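Long-range contacts in formate dehydrogenase (Staphylococcus aureus, PDB 6TTB), which probably catalyses the NAD-dependent oxidation of formate to carbon dioxide: residues Ala93-Ala98 / Thr322-Gly327; His184-Lys189 / Phe210-Gln215; Arg276-Asn281 / Val301-Pro306. One frame throughout, in Å; residues are numbered along the deposited sequence.

Interaction 1 of 3, residues Ala93-Ala98 / Thr322-Gly327; sequences APFYPA and TVHYSG. With NAD (nicotinamide-adenine-dinucleotide), chain C.
The ring of Phe95 stands edge-on over the imidazole of His324, a T-shaped pair in which the same histidine also holds the carboxamide of the cofactor. Ring centroids lie 4.5 Å apart with planes at 78°, and Phe95 CD1 is set over the middle of the imidazole face, 3.3 Å from His324 NE2. A chi1 of -179° swings the imidazole of His324 out across the gap, under the phenyl edge and up to the cofactor. Its NE2 donates to NAD O7N at 3.0 Å, while the other nitrogen, ND1, is hydrogen-bonded to Gln305 NE2, so the imidazole is held at both nitrogens and covered by Phe95 on one face.

Other groups of both segments line the carboxamide. The edge of Phe95 presents CE1 to NAD O7N at 3.4 Å, near the phenyl plane. Gly327 N lies 2.9 Å from NAD O7N, at a position where a beta carbon would run into that oxygen, and Ser326 OG lies 3.1 Å from NAD N7N. The backbone carbonyl of Phe95 accepts a hydrogen bond from Trp174 NE1 of the second subunit.

The contact thus joins the loop after strand 89-92 to the loop after strand 319-321 at the nicotinamide end of the pocket. Gripping the carboxamide would restrict rotation of the nicotinamide, and the His-Gln pair beside it is consistent with the active site of NAD-dependent formate dehydrogenases.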
loop_
_atom_site.group_PDB
_atom_site.type_symbol
_atom_site.label_atom_id
_atom_site.label_comp_id
_atom_site.label_asym_id
_atom_site.label_seq_id
_atom_site.Cartn_x
_atom_site.Cartn_y
_atom_site.Cartn_z
ATOM N N ALA A 93 19.461 13.209 11.876
ATOM C CA ALA A 93 18.234 13.035 11.124
ATOM C C ALA A 93 17.100 12.696 12.076
ATOM O O ALA A 93 17.306 12.071 13.116
ATOM C CB ALA A 93 18.433 11.944 10.137
ATOM N N PRO A 94 15.853 13.026 11.728
ATOM C CA PRO A 94 14.720 12.745 12.608
ATOM C C PRO A 94 14.510 11.237 12.802
ATOM O O PRO A 94 13.971 10.788 13.835
ATOM C CB PRO A 94 13.475 13.340 11.915
ATOM C CG PRO A 94 14.024 14.068 10.649
ATOM C CD PRO A 94 15.474 13.653 10.466
ATOM N N PHE A 95 14.962 10.462 11.792
ATOM C CA PHE A 95 14.867 9.024 11.790
ATOM C C PHE A 95 15.730 8.429 12.906
ATOM O O PHE A 95 15.561 7.276 13.290
ATOM C CB PHE A 95 15.231 8.502 10.412
ATOM C CG PHE A 95 14.880 9.413 9.271
ATOM C CD1 PHE A 95 13.542 9.663 8.916
ATOM C CD2 PHE A 95 15.885 9.940 8.458
ATOM C CE1 PHE A 95 13.239 10.453 7.806
ATOM C CE2 PHE A 95 15.572 10.765 7.378
ATOM C CZ PHE A 95 14.255 11.006 7.055
ATOM N N TYR A 96 16.637 9.220 13.445
ATOM C CA TYR A 96 17.642 8.681 14.346
ATOM C C TYR A 96 18.328 9.860 15.041
ATOM O O TYR A 96 19.440 10.263 14.655
ATOM C CB TYR A 96 18.592 7.749 13.566
ATOM C CG TYR A 96 19.567 6.961 14.398
ATOM C CD1 TYR A 96 20.755 7.521 14.784
ATOM C CD2 TYR A 96 19.310 5.654 14.803
ATOM C CE1 TYR A 96 21.698 6.795 15.485
ATOM C CE2 TYR A 96 20.221 4.925 15.561
ATOM C CZ TYR A 96 21.425 5.507 15.892
ATOM O OH TYR A 96 22.366 4.867 16.651
ATOM N N PRO A 97 17.617 10.542 15.958
ATOM C CA PRO A 97 17.983 11.896 16.349
ATOM C C PRO A 97 18.908 11.947 17.543
ATOM O O PRO A 97 18.865 11.100 18.448
ATOM C CB PRO A 97 16.647 12.587 16.652
ATOM C CG PRO A 97 15.742 11.420 17.093
ATOM C CD PRO A 97 16.355 10.129 16.541
ATOM N N ALA A 98 19.810 12.879 17.465
ATOM C CA ALA A 98 20.546 13.318 18.623
ATOM C C ALA A 98 19.717 14.387 19.324
ATOM O O ALA A 98 19.562 15.500 18.789
ATOM C CB ALA A 98 21.874 13.855 18.169
ATOM N N THR A 322 5.810 1.082 9.503
ATOM C CA THR A 322 7.169 0.760 9.259
ATOM C C THR A 322 7.999 1.617 10.230
ATOM O O THR A 322 7.511 2.564 10.852
ATOM C CB THR A 322 7.482 1.084 7.801
ATOM O OG1 THR A 322 7.523 2.501 7.569
ATOM C CG2 THR A 322 6.520 0.429 6.828
ATOM N N VAL A 323 9.270 1.304 10.346
ATOM C CA VAL A 323 10.151 2.234 11.016
ATOM C C VAL A 323 10.274 3.471 10.111
ATOM O O VAL A 323 9.720 3.476 9.023
ATOM C CB VAL A 323 11.492 1.558 11.322
ATOM C CG1 VAL A 323 11.239 0.249 12.041
ATOM C CG2 VAL A 323 12.211 1.275 10.036
ATOM N N HIS A 324 11.012 4.501 10.560
ATOM C CA HIS A 324 10.837 5.837 10.059
ATOM C C HIS A 324 11.868 6.108 8.994
ATOM O O HIS A 324 12.762 6.927 9.231
ATOM C CB HIS A 324 11.033 6.909 11.164
ATOM C CG HIS A 324 10.815 8.289 10.601
ATOM N ND1 HIS A 324 11.120 9.471 11.285
ATOM C CD2 HIS A 324 10.290 8.680 9.420
ATOM C CE1 HIS A 324 10.737 10.519 10.542
ATOM N NE2 HIS A 324 10.276 10.053 9.389
ATOM N N TYR A 325 11.593 5.675 7.787
ATOM C CA TYR A 325 12.522 5.961 6.706
ATOM C C TYR A 325 11.864 6.607 5.472
ATOM O O TYR A 325 12.538 6.819 4.473
ATOM C CB TYR A 325 13.128 4.645 6.260
ATOM C CG TYR A 325 12.148 3.775 5.540
ATOM C CD1 TYR A 325 11.171 3.066 6.218
ATOM C CD2 TYR A 325 12.174 3.689 4.149
ATOM C CE1 TYR A 325 10.308 2.227 5.524
ATOM C CE2 TYR A 325 11.305 2.879 3.454
ATOM C CZ TYR A 325 10.407 2.121 4.149
ATOM O OH TYR A 325 9.573 1.369 3.419
ATOM N N SER A 326 10.555 6.902 5.545
ATOM C CA SER A 326 9.777 7.286 4.384
ATOM C C SER A 326 10.397 8.529 3.778
ATOM O O SER A 326 10.534 8.608 2.550
ATOM C CB SER A 326 8.250 7.481 4.689
ATOM O OG SER A 326 7.990 8.804 5.175
ATOM N N GLY A 327 10.860 9.444 4.634
ATOM C CA GLY A 327 11.599 10.605 4.131
ATOM C C GLY A 327 13.105 10.345 4.028
ATOM O O GLY A 327 13.899 11.280 3.937
HETATM P PA NAD C . 3.673 22.106 5.031
HETATM O O1A NAD C . 4.025 23.274 5.888
HETATM O O2A NAD C . 3.708 22.188 3.516
HETATM O O5B NAD C . 2.284 21.453 5.523
HETATM C C5B NAD C . 1.695 21.797 6.794
HETATM C C4B NAD C . 0.390 22.505 6.525
HETATM O O4B NAD C . -0.518 22.145 7.583
HETATM C C3B NAD C . 0.466 24.051 6.491
HETATM O O3B NAD C . 0.328 24.653 5.204
HETATM C C2B NAD C . -0.627 24.531 7.452
HETATM O O2B NAD C . -1.531 25.440 6.859
HETATM C C1B NAD C . -1.304 23.247 7.954
HETATM N N9A NAD C . -1.530 23.249 9.403
HETATM C C8A NAD C . -0.981 24.128 10.327
HETATM N N7A NAD C . -1.486 24.003 11.532
HETATM C C5A NAD C . -2.500 23.055 11.391
HETATM C C6A NAD C . -3.462 22.517 12.294
HETATM N N6A NAD C . -3.622 22.914 13.544
HETATM N N1A NAD C . -4.373 21.649 11.787
HETATM C C2A NAD C . -4.255 21.274 10.503
HETATM N N3A NAD C . -3.375 21.674 9.580
HETATM C C4A NAD C . -2.523 22.576 10.079
HETATM O O3 NAD C . 4.615 20.937 5.443
HETATM P PN NAD C . 4.765 19.630 4.603
HETATM O O1N NAD C . 6.030 19.794 3.801
HETATM O O2N NAD C . 3.479 19.347 3.883
HETATM O O5D NAD C . 4.982 18.554 5.794
HETATM C C5D NAD C . 3.828 17.831 6.320
HETATM C C4D NAD C . 4.262 17.176 7.584
HETATM O O4D NAD C . 4.904 15.925 7.239
HETATM C C3D NAD C . 5.287 18.026 8.373
HETATM O O3D NAD C . 4.760 18.528 9.592
HETATM C C2D NAD C . 6.501 17.109 8.545
HETATM O O2D NAD C . 7.002 16.985 9.869
HETATM C C1D NAD C . 6.051 15.750 8.041
HETATM N N1N NAD C . 7.129 15.154 7.237
HETATM C C2N NAD C . 7.623 13.856 7.575
HETATM C C3N NAD C . 8.657 13.262 6.816
HETATM C C7N NAD C . 8.981 11.776 6.979
HETATM O O7N NAD C . 10.114 11.385 6.701
HETATM N N7N NAD C . 8.014 10.935 7.396
HETATM C C4N NAD C . 9.349 14.094 5.860
HETATM C C5N NAD C . 8.867 15.387 5.564
HETATM C C6N NAD C . 7.774 15.907 6.286
#

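Interaction 2 of 3, residues His184-Lys189 / Phe210-Gln215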
loop_
_atom_site.group_PDB
_atom_site.type_symbol
_atom_site.label_atom_id
_atom_site.label_comp_id
_atom_site.label_asym_id
_atom_site.label_seq_id
_atom_site.Cartn_x
_atom_site.Cartn_y
_atom_site.Cartn_z
ATOM N N HIS A 184 -11.201 -3.768 0.525
ATOM C CA HIS A 184 -11.966 -2.700 -0.060
ATOM C C HIS A 184 -11.161 -2.206 -1.238
ATOM O O HIS A 184 -9.948 -2.295 -1.217
ATOM C CB HIS A 184 -12.078 -1.526 0.915
ATOM C CG HIS A 184 -13.024 -1.767 2.056
ATOM N ND1 HIS A 184 -14.373 -1.352 2.027
ATOM C CD2 HIS A 184 -12.854 -2.365 3.257
ATOM C CE1 HIS A 184 -14.946 -1.682 3.165
ATOM N NE2 HIS A 184 -14.073 -2.326 3.902
ATOM N N GLU A 185 -11.853 -1.805 -2.292
ATOM C CA GLU A 185 -11.289 -0.938 -3.286
ATOM C C GLU A 185 -11.047 0.429 -2.664
ATOM O O GLU A 185 -11.880 0.934 -1.915
ATOM C CB GLU A 185 -12.306 -0.813 -4.404
ATOM C CG GLU A 185 -12.661 -2.149 -4.977
ATOM C CD GLU A 185 -13.222 -2.053 -6.368
ATOM O OE1 GLU A 185 -12.745 -2.806 -7.217
ATOM O OE2 GLU A 185 -14.120 -1.200 -6.596
ATOM N N LEU A 186 -9.964 1.067 -3.064
ATOM C CA LEU A 186 -9.773 2.438 -2.683
ATOM C C LEU A 186 -10.772 3.319 -3.448
ATOM O O LEU A 186 -11.173 4.416 -2.995
ATOM C CB LEU A 186 -8.339 2.821 -3.006
ATOM C CG LEU A 186 -8.063 4.295 -2.787
ATOM C CD1 LEU A 186 -8.330 4.643 -1.326
ATOM C CD2 LEU A 186 -6.652 4.672 -3.185
ATOM N N GLN A 187 -11.125 2.880 -4.654
ATOM C CA GLN A 187 -11.953 3.722 -5.507
ATOM C C GLN A 187 -13.328 3.989 -4.829
ATOM O O GLN A 187 -13.875 3.135 -4.129
ATOM C CB GLN A 187 -12.064 3.048 -6.849
ATOM C CG GLN A 187 -13.135 3.620 -7.730
ATOM C CD GLN A 187 -13.520 2.607 -8.779
ATOM O OE1 GLN A 187 -13.663 2.941 -9.932
ATOM N NE2 GLN A 187 -13.586 1.339 -8.391
ATOM N N HIS A 188 -13.845 5.213 -5.029
ATOM C CA HIS A 188 -15.143 5.667 -4.537
ATOM C C HIS A 188 -15.113 6.013 -3.043
ATOM O O HIS A 188 -16.107 6.445 -2.514
ATOM C CB HIS A 188 -16.285 4.685 -4.908
ATOM C CG HIS A 188 -16.580 4.546 -6.382
ATOM N ND1 HIS A 188 -16.924 5.639 -7.205
ATOM C CD2 HIS A 188 -16.503 3.483 -7.203
ATOM C CE1 HIS A 188 -17.074 5.227 -8.458
ATOM N NE2 HIS A 188 -16.768 3.918 -8.491
ATOM N N LYS A 189 -13.968 5.851 -2.365
ATOM C CA LYS A 189 -13.902 6.187 -0.960
ATOM C C LYS A 189 -13.674 7.685 -0.817
ATOM O O LYS A 189 -13.136 8.344 -1.741
ATOM C CB LYS A 189 -12.758 5.440 -0.281
ATOM C CG LYS A 189 -12.780 3.917 -0.422
ATOM C CD LYS A 189 -13.409 3.233 0.750
ATOM C CE LYS A 189 -13.924 1.853 0.407
ATOM N NZ LYS A 189 -14.315 1.826 -1.012
ATOM N N PHE A 210 -7.531 7.957 -8.707
ATOM C CA PHE A 210 -7.957 6.643 -8.238
ATOM C C PHE A 210 -9.445 6.651 -7.995
ATOM O O PHE A 210 -10.008 5.639 -7.557
ATOM C CB PHE A 210 -7.336 6.326 -6.898
ATOM C CG PHE A 210 -5.995 5.682 -6.968
ATOM C CD1 PHE A 210 -5.879 4.298 -7.068
ATOM C CD2 PHE A 210 -4.841 6.451 -6.926
ATOM C CE1 PHE A 210 -4.621 3.696 -7.147
ATOM C CE2 PHE A 210 -3.582 5.860 -7.006
ATOM C CZ PHE A 210 -3.468 4.485 -7.073
ATOM N N ASN A 211 -10.042 7.831 -8.200
ATOM C CA ASN A 211 -11.479 7.948 -8.327
ATOM C C ASN A 211 -12.133 7.775 -6.961
ATOM O O ASN A 211 -12.795 6.778 -6.657
ATOM C CB ASN A 211 -12.068 7.011 -9.373
ATOM C CG ASN A 211 -13.436 7.483 -9.779
ATOM O OD1 ASN A 211 -14.361 6.667 -9.909
ATOM N ND2 ASN A 211 -13.582 8.805 -9.951
ATOM N N VAL A 212 -12.140 8.873 -6.262
ATOM C CA VAL A 212 -12.117 8.940 -4.827
ATOM C C VAL A 212 -12.520 10.389 -4.555
ATOM O O VAL A 212 -12.164 11.245 -5.335
ATOM C CB VAL A 212 -10.662 8.582 -4.347
ATOM C CG1 VAL A 212 -9.865 9.735 -3.790
ATOM C CG2 VAL A 212 -10.590 7.352 -3.450
ATOM N N THR A 213 -13.384 10.638 -3.587
ATOM C CA THR A 213 -13.621 12.008 -3.196
ATOM C C THR A 213 -12.570 12.470 -2.179
ATOM O O THR A 213 -12.368 11.803 -1.165
ATOM C CB THR A 213 -15.027 12.181 -2.645
ATOM O OG1 THR A 213 -15.846 12.015 -3.792
ATOM C CG2 THR A 213 -15.243 13.560 -2.077
ATOM N N LEU A 214 -11.894 13.590 -2.491
ATOM C CA LEU A 214 -10.947 14.219 -1.602
ATOM C C LEU A 214 -11.623 15.361 -0.864
ATOM O O LEU A 214 -12.197 16.257 -1.495
ATOM C CB LEU A 214 -9.813 14.776 -2.456
ATOM C CG LEU A 214 -9.043 13.708 -3.192
ATOM C CD1 LEU A 214 -7.663 14.192 -3.545
ATOM C CD2 LEU A 214 -8.945 12.478 -2.308
ATOM N N GLN A 215 -11.433 15.392 0.465
ATOM C CA GLN A 215 -11.614 16.588 1.277
ATOM C C GLN A 215 -10.294 16.907 2.001
ATOM O O GLN A 215 -9.553 16.026 2.364
ATOM C CB GLN A 215 -12.518 16.263 2.450
ATOM C CG GLN A 215 -13.918 15.839 2.110
ATOM C CD GLN A 215 -14.638 15.307 3.326
ATOM O OE1 GLN A 215 -14.062 14.634 4.146
ATOM N NE2 GLN A 215 -15.945 15.496 3.372
#
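Thr213 N donates to Lys189 O at 3.0 Å, tying the start of strand 213-217 to the residue just before strand 190-194. One step back, His188 N points at Asn211 O in a fairly straight bond, although its modelled length is too short to be trusted at this resolution. Leu186 to Lys189 form a type II turn, closed by Lys189 N to Leu186 O at 3.2 Å, with His188 in the left-handed backbone region that its third position requires.

Val212 lies against the mouth of this turn: its CG2 faces the carbonyl oxygens of both Leu186 and Lys189, and comes 4.0 Å from Leu186 CG. The anti chi1 of Leu186 (174°) carries CD2 over one face of the Phe210 ring, 4.0 Å from Phe210 CG. Beside this apolar patch Gln187 CA makes a CH...O contact with Phe210 O at 3.4 Å. On the solvent side, the Asn211 amide runs alongside the His188 ring, OD1 lying 3.4 Å from His188 CE1 with the two planes 69° apart.

Lys189 turns its chain back along the loop, and NZ is held twice, by Glu185 O at 2.7 Å and in a salt bridge to Glu331 of the second subunit. Glu185 in turn pairs with Arg335 of that subunit, making the loop part of the dimer interface. Within the Rossmann-type domain the contact lies at the entry to two adjacent parallel strands, 190-194 and 213-217, which helix 198-207 connects; Leu186 packs on Leu207 of that helix and on helix 144-160.

Interaction 3 of 3, residues Arg276-Asn281 / Val301-Pro306. With NAD (nicotinamide-adenine-dinucleotide), chain C.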
loop_
_atom_site.group_PDB
_atom_site.type_symbol
_atom_site.label_atom_id
_atom_site.label_comp_id
_atom_site.label_asym_id
_atom_site.label_seq_id
_atom_site.Cartn_x
_atom_site.Cartn_y
_atom_site.Cartn_z
ATOM N N ARG A 276 3.873 13.384 12.188
ATOM C CA ARG A 276 4.684 13.092 13.376
ATOM C C ARG A 276 3.910 12.253 14.395
ATOM O O ARG A 276 2.762 12.527 14.671
ATOM C CB ARG A 276 5.390 14.313 14.019
ATOM C CG ARG A 276 5.661 15.497 13.105
ATOM C CD ARG A 276 7.098 15.976 13.115
ATOM N NE ARG A 276 7.206 17.254 12.375
ATOM C CZ ARG A 276 7.535 18.435 12.909
ATOM N NH1 ARG A 276 7.798 18.527 14.200
ATOM N NH2 ARG A 276 7.547 19.530 12.158
ATOM N N GLY A 277 4.618 11.296 15.019
ATOM C CA GLY A 277 4.063 10.384 16.005
ATOM C C GLY A 277 3.086 11.043 16.974
ATOM O O GLY A 277 1.999 10.491 17.214
ATOM N N LYS A 278 3.508 12.185 17.592
ATOM C CA LYS A 278 2.833 12.707 18.800
ATOM C C LYS A 278 1.464 13.274 18.460
ATOM O O LYS A 278 0.691 13.569 19.365
ATOM C CB LYS A 278 3.609 13.872 19.435
ATOM C CG LYS A 278 3.826 13.828 20.949
ATOM C CD LYS A 278 3.878 15.252 21.546
ATOM C CE LYS A 278 4.391 15.360 22.976
ATOM N NZ LYS A 278 3.495 14.666 23.927
ATOM N N ILE A 279 1.176 13.517 17.183
ATOM C CA ILE A 279 -0.158 14.043 16.865
ATOM C C ILE A 279 -1.203 13.017 17.283
ATOM O O ILE A 279 -2.403 13.367 17.523
ATOM C CB ILE A 279 -0.347 14.371 15.384
ATOM C CG1 ILE A 279 0.482 15.572 14.976
ATOM C CG2 ILE A 279 -1.848 14.562 15.055
ATOM C CD1 ILE A 279 0.764 15.629 13.518
ATOM N N VAL A 280 -0.746 11.745 17.331
ATOM C CA VAL A 280 -1.693 10.709 17.556
ATOM C C VAL A 280 -1.392 10.049 18.876
ATOM O O VAL A 280 -0.326 9.488 19.073
ATOM C CB VAL A 280 -1.781 9.717 16.394
ATOM C CG1 VAL A 280 -2.662 8.526 16.797
ATOM C CG2 VAL A 280 -2.342 10.403 15.153
ATOM N N ASN A 281 -2.417 10.022 19.722
ATOM C CA ASN A 281 -2.242 9.562 21.074
ATOM C C ASN A 281 -1.892 8.082 21.058
ATOM O O ASN A 281 -2.736 7.245 20.733
ATOM C CB ASN A 281 -3.472 9.789 21.956
ATOM C CG ASN A 281 -3.152 9.363 23.390
ATOM O OD1 ASN A 281 -3.333 8.201 23.726
ATOM N ND2 ASN A 281 -2.474 10.237 24.163
ATOM N N VAL A 301 5.957 7.166 11.600
ATOM C CA VAL A 301 6.493 8.187 12.509
ATOM C C VAL A 301 6.088 7.832 13.932
ATOM O O VAL A 301 4.978 7.345 14.131
ATOM C CB VAL A 301 6.028 9.606 12.133
ATOM C CG1 VAL A 301 6.690 10.122 10.896
ATOM C CG2 VAL A 301 4.510 9.710 12.014
ATOM N N TRP A 302 6.999 8.051 14.919
ATOM C CA TRP A 302 6.762 7.495 16.259
ATOM C C TRP A 302 6.985 8.507 17.407
ATOM O O TRP A 302 7.889 9.361 17.316
ATOM C CB TRP A 302 7.663 6.317 16.453
ATOM C CG TRP A 302 7.544 5.287 15.400
ATOM C CD1 TRP A 302 7.957 5.381 14.101
ATOM C CD2 TRP A 302 7.112 3.928 15.602
ATOM N NE1 TRP A 302 7.723 4.204 13.449
ATOM C CE2 TRP A 302 7.236 3.280 14.346
ATOM C CE3 TRP A 302 6.578 3.227 16.705
ATOM C CZ2 TRP A 302 6.838 1.960 14.150
ATOM C CZ3 TRP A 302 6.176 1.932 16.491
ATOM C CH2 TRP A 302 6.298 1.314 15.229
ATOM N N TYR A 303 6.327 8.250 18.574
ATOM C CA TYR A 303 6.732 8.918 19.832
ATOM C C TYR A 303 7.146 7.899 20.929
ATOM O O TYR A 303 6.317 7.176 21.522
ATOM C CB TYR A 303 5.675 9.934 20.312
ATOM C CG TYR A 303 6.171 10.810 21.444
ATOM C CD1 TYR A 303 7.312 11.610 21.289
ATOM C CD2 TYR A 303 5.567 10.789 22.715
ATOM C CE1 TYR A 303 7.872 12.293 22.368
ATOM C CE2 TYR A 303 6.109 11.488 23.796
ATOM C CZ TYR A 303 7.274 12.234 23.622
ATOM O OH TYR A 303 7.791 12.965 24.669
ATOM N N PRO A 304 8.428 7.876 21.352
ATOM C CA PRO A 304 9.482 8.680 20.736
ATOM C C PRO A 304 10.212 7.919 19.622
ATOM O O PRO A 304 9.855 6.801 19.292
ATOM C CB PRO A 304 10.412 8.744 21.933
ATOM C CG PRO A 304 10.390 7.303 22.418
ATOM C CD PRO A 304 8.914 7.064 22.499
ATOM N N GLN A 305 11.246 8.533 19.059
ATOM C CA GLN A 305 12.057 7.859 18.087
ATOM C C GLN A 305 13.475 7.980 18.573
ATOM O O GLN A 305 13.831 9.032 19.097
ATOM C CB GLN A 305 11.966 8.567 16.743
ATOM C CG GLN A 305 10.603 8.425 16.111
ATOM C CD GLN A 305 10.580 8.609 14.608
ATOM O OE1 GLN A 305 9.518 8.466 13.963
ATOM N NE2 GLN A 305 11.734 8.953 14.039
ATOM N N PRO A 306 14.296 6.904 18.468
ATOM C CA PRO A 306 13.824 5.638 17.884
ATOM C C PRO A 306 12.684 5.071 18.696
ATOM O O PRO A 306 12.627 5.271 19.868
ATOM C CB PRO A 306 15.008 4.686 17.943
ATOM C CG PRO A 306 16.228 5.638 18.108
ATOM C CD PRO A 306 15.720 6.887 18.825
HETATM P PA NAD C . 3.673 22.106 5.031
HETATM O O1A NAD C . 4.025 23.274 5.888
HETATM O O2A NAD C . 3.708 22.188 3.516
HETATM O O5B NAD C . 2.284 21.453 5.523
HETATM C C5B NAD C . 1.695 21.797 6.794
HETATM C C4B NAD C . 0.390 22.505 6.525
HETATM O O4B NAD C . -0.518 22.145 7.583
HETATM C C3B NAD C . 0.466 24.051 6.491
HETATM O O3B NAD C . 0.328 24.653 5.204
HETATM C C2B NAD C . -0.627 24.531 7.452
HETATM O O2B NAD C . -1.531 25.440 6.859
HETATM C C1B NAD C . -1.304 23.247 7.954
HETATM N N9A NAD C . -1.530 23.249 9.403
HETATM C C8A NAD C . -0.981 24.128 10.327
HETATM N N7A NAD C . -1.486 24.003 11.532
HETATM C C5A NAD C . -2.500 23.055 11.391
HETATM C C6A NAD C . -3.462 22.517 12.294
HETATM N N6A NAD C . -3.622 22.914 13.544
HETATM N N1A NAD C . -4.373 21.649 11.787
HETATM C C2A NAD C . -4.255 21.274 10.503
HETATM N N3A NAD C . -3.375 21.674 9.580
HETATM C C4A NAD C . -2.523 22.576 10.079
HETATM O O3 NAD C . 4.615 20.937 5.443
HETATM P PN NAD C . 4.765 19.630 4.603
HETATM O O1N NAD C . 6.030 19.794 3.801
HETATM O O2N NAD C . 3.479 19.347 3.883
HETATM O O5D NAD C . 4.982 18.554 5.794
HETATM C C5D NAD C . 3.828 17.831 6.320
HETATM C C4D NAD C . 4.262 17.176 7.584
HETATM O O4D NAD C . 4.904 15.925 7.239
HETATM C C3D NAD C . 5.287 18.026 8.373
HETATM O O3D NAD C . 4.760 18.528 9.592
HETATM C C2D NAD C . 6.501 17.109 8.545
HETATM O O2D NAD C . 7.002 16.985 9.869
HETATM C C1D NAD C . 6.051 15.750 8.041
HETATM N N1N NAD C . 7.129 15.154 7.237
HETATM C C2N NAD C . 7.623 13.856 7.575
HETATM C C3N NAD C . 8.657 13.262 6.816
HETATM C C7N NAD C . 8.981 11.776 6.979
HETATM O O7N NAD C . 10.114 11.385 6.701
HETATM N N7N NAD C . 8.014 10.935 7.396
HETATM C C4N NAD C . 9.349 14.094 5.860
HETATM C C5N NAD C . 8.867 15.387 5.564
HETATM C C6N NAD C . 7.774 15.907 6.286
#
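Arg276 and Val301 meet at the cofactor, the CG2 branch of Val301 lying 3.5 Å from Arg276 C and 3.4 Å from Gly277 N. The other branch, CG1, is set beside the backbone N and anti to the carbonyl carbon (chi1 -72°), which turns it to the carboxamide, 3.8 Å from NAD N7N. The chain of Arg276, bent at chi2, brings NE to NAD O2D of the nicotinamide ribose, to which it donates a nearly straight hydrogen bond, modelled rather short for data at 2.7 Å resolution; the hydroxyl oxygen lies at the guanidinium edge.

Behind this shell the backbones come together where there is no side chain to part them: Gly277 CA is 3.7 Å from Trp302 C. Farther out, the aliphatic part of Lys278 runs along Tyr303, and its CG stands over one face of the phenol ring, 4.0 Å from the Tyr303 ring centroid and 19° off the normal, a CH-pi contact.

Each side is braced. A 3-10 turn at 277-279 is fastened by Ile279 N to Arg276 O at 3.1 Å, and Asp122 forms a salt bridge with Arg276 NH1, fixing the guanidinium beside the ribose. In the 301-306 loop, which holds two cis-prolines, Trp302 N donates to Gln305 OE1 at 2.7 Å, in the carbonyl plane on a lone pair, which would fix the rotation of the Gln305 amide.

The positive guanidinium, its charge partly balanced by Asp122, would probably polarise the ribose hydroxyl that it holds.

In the fold
Interactions 1 and 3 form one continuous site, their centres 11 Å apart, and hold the nicotinamide half of NAD from different loops: interaction 1 takes the carboxamide, interaction 3 the adjoining ribose. They are stitched together by probable hydrogen bonds, Gln305 NE2 to His324 ND1 at 2.9 Å and Trp302 NE1 to Thr322 O at 3.1 Å. Interaction 2 lies apart at the far side of the NAD-binding domain, its nearest atoms about 17 Å from interaction 1 and about 15 Å from interaction 3. Along the chain, interactions 2 and 3 follow one another inside the loop that interaction 1 closes. All three reach the second subunit.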